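Long-range contact in serine--tRNA ligase (Pyrococcus horikoshii, PDB 2DQ0), which probably attaches serine to tRNA(Ser), and also to tRNA(Sec), at the expense of ATP, working as a homodimeric class II synthetase: residues R105-V114 and T345-K354. Numbering follows the deposited sequence.
Sequences RLPNITHPSV and TGDLGYVAAK
Pro107 lies over one face of the Tyr350 ring: its CB sits 3.6 Å from the ring centroid and only 13° off the normal, which qualifies as a CH-pi contact. CD of the same proline covers the outer part of the ring, 3.6 Å from Tyr350 CE2, while Arg105 O meets that carbon at the ring edge. At the para end of the ring, Tyr350 OH is hydrogen-bonded to Glu23 OE1 and Lys26 NZ. A leucine in place of Tyr350 would probably leave Pro107 without its flat aromatic partner and Glu23 without the hydroxyl it binds. Next to the ring, Asn108 N donates to Tyr350 O at 2.9 Å, nearly straight at 172° and in the carbonyl plane. His111 N reaches Ala353 O less ideally, from above the carbonyl plane. The path from the tRNA-binding coiled-coil arm, whose helix 72-103 ends just before Arg105, here meets the loop that leads into core strand 354-362 of the class II catalytic domain. On one flank, the methyl groups Thr110 CG2 and Leu348 CD2 approach to 4.0 Å. Thr110 and Thr345 cross at about a right angle, their hydroxyls turned to other partners, Asp17 and Lys20 O. At the far end, His111 to Val114 make a type I turn, within which Ser113 N bonds to His111 ND1 in the imidazole plane. Fully extended from a CG anti to the backbone N (chi1 180°), Lys354 runs out to this turn, where NZ donates to Ser113 OG at 2.7 Å and also bonds Tyr356 OH.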
ATOM      1  N   ARG A 105      -7.931   0.717  27.170  1.00 51.35           N
ATOM      2  CA  ARG A 105      -7.922  -0.702  26.959  1.00 49.65           C
ATOM      3  C   ARG A 105      -9.223  -1.387  27.341  1.00 51.68           C
ATOM      4  O   ARG A 105      -9.249  -2.585  27.611  1.00 57.14           O
ATOM      5  CB  ARG A 105      -6.697  -1.293  27.675  1.00 45.51           C
ATOM      6  CG  ARG A 105      -5.495  -1.470  26.724  1.00 53.74           C
ATOM      7  CD  ARG A 105      -4.132  -1.381  27.400  1.00 42.25           C
ATOM      8  NE  ARG A 105      -3.827   0.015  27.641  1.00 60.93           N
ATOM      9  CZ  ARG A 105      -2.717   0.615  27.244  1.00 54.64           C
ATOM     10  NH1 ARG A 105      -1.802  -0.073  26.589  1.00 49.74           N
ATOM     11  NH2 ARG A 105      -2.539   1.907  27.497  1.00 63.22           N
ATOM     12  N   LEU A 106     -10.309  -0.618  27.350  1.00 50.23           N
ATOM     13  CA  LEU A 106     -11.627  -1.158  27.655  1.00 49.46           C
ATOM     14  C   LEU A 106     -12.516  -1.012  26.419  1.00 46.48           C
ATOM     15  O   LEU A 106     -12.517   0.015  25.759  1.00 51.83           O
ATOM     16  CB  LEU A 106     -12.231  -0.448  28.874  1.00 49.52           C
ATOM     17  CG  LEU A 106     -11.610  -0.832  30.230  1.00 56.60           C
ATOM     18  CD1 LEU A 106     -12.157   0.069  31.331  1.00 58.23           C
ATOM     19  CD2 LEU A 106     -11.911  -2.300  30.544  1.00 51.48           C
ATOM     20  N   PRO A 107     -13.268  -2.058  26.076  1.00 44.57           N
ATOM     21  CA  PRO A 107     -14.127  -1.977  24.899  1.00 47.52           C
ATOM     22  C   PRO A 107     -15.347  -1.113  25.084  1.00 50.53           C
ATOM     23  O   PRO A 107     -15.808  -0.909  26.201  1.00 48.88           O
ATOM     24  CB  PRO A 107     -14.504  -3.438  24.642  1.00 44.68           C
ATOM     25  CG  PRO A 107     -14.618  -3.978  26.004  1.00 50.82           C
ATOM     26  CD  PRO A 107     -13.379  -3.381  26.711  1.00 46.79           C
ATOM     27  N   ASN A 108     -15.880  -0.632  23.965  1.00 56.45           N
ATOM     28  CA  ASN A 108     -17.063   0.203  23.983  1.00 56.37           C
ATOM     29  C   ASN A 108     -18.202  -0.576  24.624  1.00 58.04           C
ATOM     30  O   ASN A 108     -18.271  -1.798  24.509  1.00 56.78           O
ATOM     31  CB  ASN A 108     -17.460   0.615  22.566  1.00 51.76           C
ATOM     32  CG  ASN A 108     -18.276   1.901  22.548  1.00 56.84           C
ATOM     33  OD1 ASN A 108     -18.603   2.437  21.487  1.00 61.03           O
ATOM     34  ND2 ASN A 108     -18.603   2.406  23.736  1.00 53.95           N
ATOM     35  N   ILE A 109     -19.076   0.143  25.320  1.00 57.03           N
ATOM     36  CA  ILE A 109     -20.218  -0.465  25.958  1.00 48.46           C
ATOM     37  C   ILE A 109     -21.172  -0.820  24.831  1.00 52.40           C
ATOM     38  O   ILE A 109     -21.423  -0.001  23.942  1.00 46.92           O
ATOM     39  CB  ILE A 109     -20.906   0.517  26.917  1.00 52.50           C
ATOM     40  CG1 ILE A 109     -19.909   0.995  27.971  1.00 50.64           C
ATOM     41  CG2 ILE A 109     -22.096  -0.161  27.600  1.00 54.84           C
ATOM     42  CD1 ILE A 109     -19.339  -0.117  28.806  1.00 35.85           C
ATOM     43  N   THR A 110     -21.691  -2.046  24.866  1.00 52.01           N
ATOM     44  CA  THR A 110     -22.610  -2.516  23.839  1.00 50.70           C
ATOM     45  C   THR A 110     -23.985  -1.896  24.006  1.00 56.15           C
ATOM     46  O   THR A 110     -24.398  -1.539  25.115  1.00 57.33           O
ATOM     47  CB  THR A 110     -22.802  -4.055  23.886  1.00 47.63           C
ATOM     48  OG1 THR A 110     -23.576  -4.405  25.042  1.00 47.11           O
ATOM     49  CG2 THR A 110     -21.452  -4.773  23.939  1.00 49.80           C
ATOM     50  N   HIS A 111     -24.687  -1.787  22.887  1.00 58.06           N
ATOM     51  CA  HIS A 111     -26.031  -1.258  22.861  1.00 58.72           C
ATOM     52  C   HIS A 111     -26.996  -2.340  23.357  1.00 66.12           C
ATOM     53  O   HIS A 111     -26.731  -3.549  23.247  1.00 58.26           O
ATOM     54  CB  HIS A 111     -26.399  -0.839  21.444  1.00 57.78           C
ATOM     55  CG  HIS A 111     -27.734  -0.171  21.341  1.00 72.56           C
ATOM     56  ND1 HIS A 111     -28.921  -0.871  21.392  1.00 69.13           N
ATOM     57  CD2 HIS A 111     -28.070   1.134  21.205  1.00 67.04           C
ATOM     58  CE1 HIS A 111     -29.929  -0.025  21.285  1.00 61.77           C
ATOM     59  NE2 HIS A 111     -29.440   1.197  21.170  1.00 65.53           N
ATOM     60  N   PRO A 112     -28.129  -1.916  23.936  1.00 71.60           N
ATOM     61  CA  PRO A 112     -29.109  -2.880  24.439  1.00 67.90           C
ATOM     62  C   PRO A 112     -29.614  -3.844  23.369  1.00 66.67           C
ATOM     63  O   PRO A 112     -29.982  -4.974  23.680  1.00 63.78           O
ATOM     64  CB  PRO A 112     -30.205  -1.979  24.976  1.00 64.80           C
ATOM     65  CG  PRO A 112     -29.413  -0.828  25.516  1.00 62.76           C
ATOM     66  CD  PRO A 112     -28.471  -0.555  24.381  1.00 65.19           C
ATOM     67  N   SER A 113     -29.606  -3.406  22.111  1.00 59.87           N
ATOM     68  CA  SER A 113     -30.095  -4.238  21.022  1.00 60.44           C
ATOM     69  C   SER A 113     -29.168  -5.361  20.575  1.00 61.56           C
ATOM     70  O   SER A 113     -29.592  -6.247  19.821  1.00 57.55           O
ATOM     71  CB  SER A 113     -30.471  -3.371  19.805  1.00 58.92           C
ATOM     72  OG  SER A 113     -29.363  -2.657  19.291  1.00 69.04           O
ATOM     73  N   VAL A 114     -27.913  -5.343  21.010  1.00 57.49           N
ATOM     74  CA  VAL A 114     -27.026  -6.411  20.582  1.00 54.81           C
ATOM     75  C   VAL A 114     -27.276  -7.617  21.438  1.00 54.61           C
ATOM     76  O   VAL A 114     -27.230  -7.545  22.669  1.00 56.22           O
ATOM     77  CB  VAL A 114     -25.488  -6.016  20.593  1.00 53.63           C
ATOM     78  CG1 VAL A 114     -25.290  -4.637  21.147  1.00 51.28           C
ATOM     79  CG2 VAL A 114     -24.649  -7.046  21.371  1.00 42.91           C
ATOM     80  N   THR A 345     -22.531 -10.035  21.502  1.00 53.46           N
ATOM     81  CA  THR A 345     -21.565  -9.464  22.421  1.00 62.97           C
ATOM     82  C   THR A 345     -20.178 -10.081  22.360  1.00 68.38           C
ATOM     83  O   THR A 345     -19.174  -9.351  22.377  1.00 71.74           O
ATOM     84  CB  THR A 345     -22.079  -9.536  23.883  1.00 66.02           C
ATOM     85  OG1 THR A 345     -22.540 -10.863  24.162  1.00 65.09           O
ATOM     86  CG2 THR A 345     -23.220  -8.535  24.113  1.00 58.87           C
ATOM     87  N   GLY A 346     -20.127 -11.412  22.279  1.00 68.70           N
ATOM     88  CA  GLY A 346     -18.853 -12.116  22.234  1.00 63.47           C
ATOM     89  C   GLY A 346     -18.086 -12.058  20.919  1.00 63.02           C
ATOM     90  O   GLY A 346     -16.875 -12.271  20.890  1.00 61.65           O
ATOM     91  N   ASP A 347     -18.769 -11.758  19.825  1.00 59.88           N
ATOM     92  CA  ASP A 347     -18.100 -11.702  18.534  1.00 58.60           C
ATOM     93  C   ASP A 347     -18.077 -10.266  18.047  1.00 60.91           C
ATOM     94  O   ASP A 347     -17.783 -10.007  16.883  1.00 64.39           O
ATOM     95  CB  ASP A 347     -18.870 -12.583  17.542  1.00 62.49           C
ATOM     96  CG  ASP A 347     -18.107 -12.836  16.258  1.00 64.58           C
ATOM     97  OD1 ASP A 347     -16.884 -13.102  16.334  1.00 65.95           O
ATOM     98  OD2 ASP A 347     -18.742 -12.789  15.178  1.00 61.56           O
ATOM     99  N   LEU A 348     -18.360  -9.329  18.949  1.00 59.37           N
ATOM    100  CA  LEU A 348     -18.441  -7.934  18.560  1.00 56.57           C
ATOM    101  C   LEU A 348     -17.175  -7.107  18.351  1.00 60.17           C
ATOM    102  O   LEU A 348     -17.113  -6.305  17.406  1.00 66.36           O
ATOM    103  CB  LEU A 348     -19.385  -7.184  19.503  1.00 53.32           C
ATOM    104  CG  LEU A 348     -19.698  -5.735  19.082  1.00 59.41           C
ATOM    105  CD1 LEU A 348     -20.126  -5.703  17.611  1.00 30.03           C
ATOM    106  CD2 LEU A 348     -20.785  -5.132  19.999  1.00 52.61           C
ATOM    107  N   GLY A 349     -16.164  -7.263  19.192  1.00 51.26           N
ATOM    108  CA  GLY A 349     -14.986  -6.438  18.965  1.00 46.22           C
ATOM    109  C   GLY A 349     -15.048  -5.149  19.768  1.00 54.09           C
ATOM    110  O   GLY A 349     -16.128  -4.630  20.050  1.00 57.24           O
ATOM    111  N   TYR A 350     -13.877  -4.631  20.122  1.00 50.31           N
ATOM    112  CA  TYR A 350     -13.743  -3.439  20.948  1.00 50.16           C
ATOM    113  C   TYR A 350     -14.325  -2.101  20.507  1.00 51.62           C
ATOM    114  O   TYR A 350     -14.873  -1.364  21.317  1.00 54.22           O
ATOM    115  CB  TYR A 350     -12.262  -3.225  21.270  1.00 48.51           C
ATOM    116  CG  TYR A 350     -11.764  -4.038  22.437  1.00 54.70           C
ATOM    117  CD1 TYR A 350     -12.081  -5.394  22.540  1.00 48.35           C
ATOM    118  CD2 TYR A 350     -11.004  -3.448  23.458  1.00 45.30           C
ATOM    119  CE1 TYR A 350     -11.669  -6.146  23.628  1.00 57.74           C
ATOM    120  CE2 TYR A 350     -10.577  -4.192  24.554  1.00 55.04           C
ATOM    121  CZ  TYR A 350     -10.920  -5.552  24.633  1.00 67.20           C
ATOM    122  OH  TYR A 350     -10.534  -6.329  25.712  1.00 69.39           O
ATOM    123  N   VAL A 351     -14.216  -1.777  19.232  1.00 55.55           N
ATOM    124  CA  VAL A 351     -14.667  -0.477  18.783  1.00 50.96           C
ATOM    125  C   VAL A 351     -16.163  -0.239  18.690  1.00 55.23           C
ATOM    126  O   VAL A 351     -16.647   0.835  19.055  1.00 57.61           O
ATOM    127  CB  VAL A 351     -14.036  -0.137  17.422  1.00 46.54           C
ATOM    128  CG1 VAL A 351     -14.270   1.331  17.108  1.00 36.26           C
ATOM    129  CG2 VAL A 351     -12.549  -0.468  17.447  1.00 37.46           C
ATOM    130  N   ALA A 352     -16.909  -1.231  18.225  1.00 50.79           N
ATOM    131  CA  ALA A 352     -18.335  -1.026  18.042  1.00 50.89           C
ATOM    132  C   ALA A 352     -19.235  -1.191  19.250  1.00 51.00           C
ATOM    133  O   ALA A 352     -18.933  -1.924  20.189  1.00 51.08           O
ATOM    134  CB  ALA A 352     -18.831  -1.918  16.915  1.00 46.99           C
ATOM    135  N   ALA A 353     -20.348  -0.475  19.208  1.00 50.21           N
ATOM    136  CA  ALA A 353     -21.371  -0.569  20.241  1.00 54.81           C
ATOM    137  C   ALA A 353     -22.377  -1.595  19.708  1.00 51.71           C
ATOM    138  O   ALA A 353     -22.974  -2.348  20.466  1.00 60.68           O
ATOM    139  CB  ALA A 353     -22.059   0.776  20.437  1.00 58.75           C
ATOM    140  N   LYS A 354     -22.559  -1.602  18.391  1.00 51.63           N
ATOM    141  CA  LYS A 354     -23.462  -2.524  17.706  1.00 53.86           C
ATOM    142  C   LYS A 354     -22.931  -2.707  16.286  1.00 56.35           C
ATOM    143  O   LYS A 354     -22.402  -1.761  15.680  1.00 56.94           O
ATOM    144  CB  LYS A 354     -24.887  -1.968  17.662  1.00 42.99           C
ATOM    145  CG  LYS A 354     -25.870  -2.879  16.964  1.00 49.53           C
ATOM    146  CD  LYS A 354     -27.279  -2.325  16.984  1.00 56.25           C
ATOM    147  CE  LYS A 354     -28.289  -3.318  16.454  1.00 60.58           C
ATOM    148  NZ  LYS A 354     -29.672  -2.764  16.583  1.00 69.39           N
TER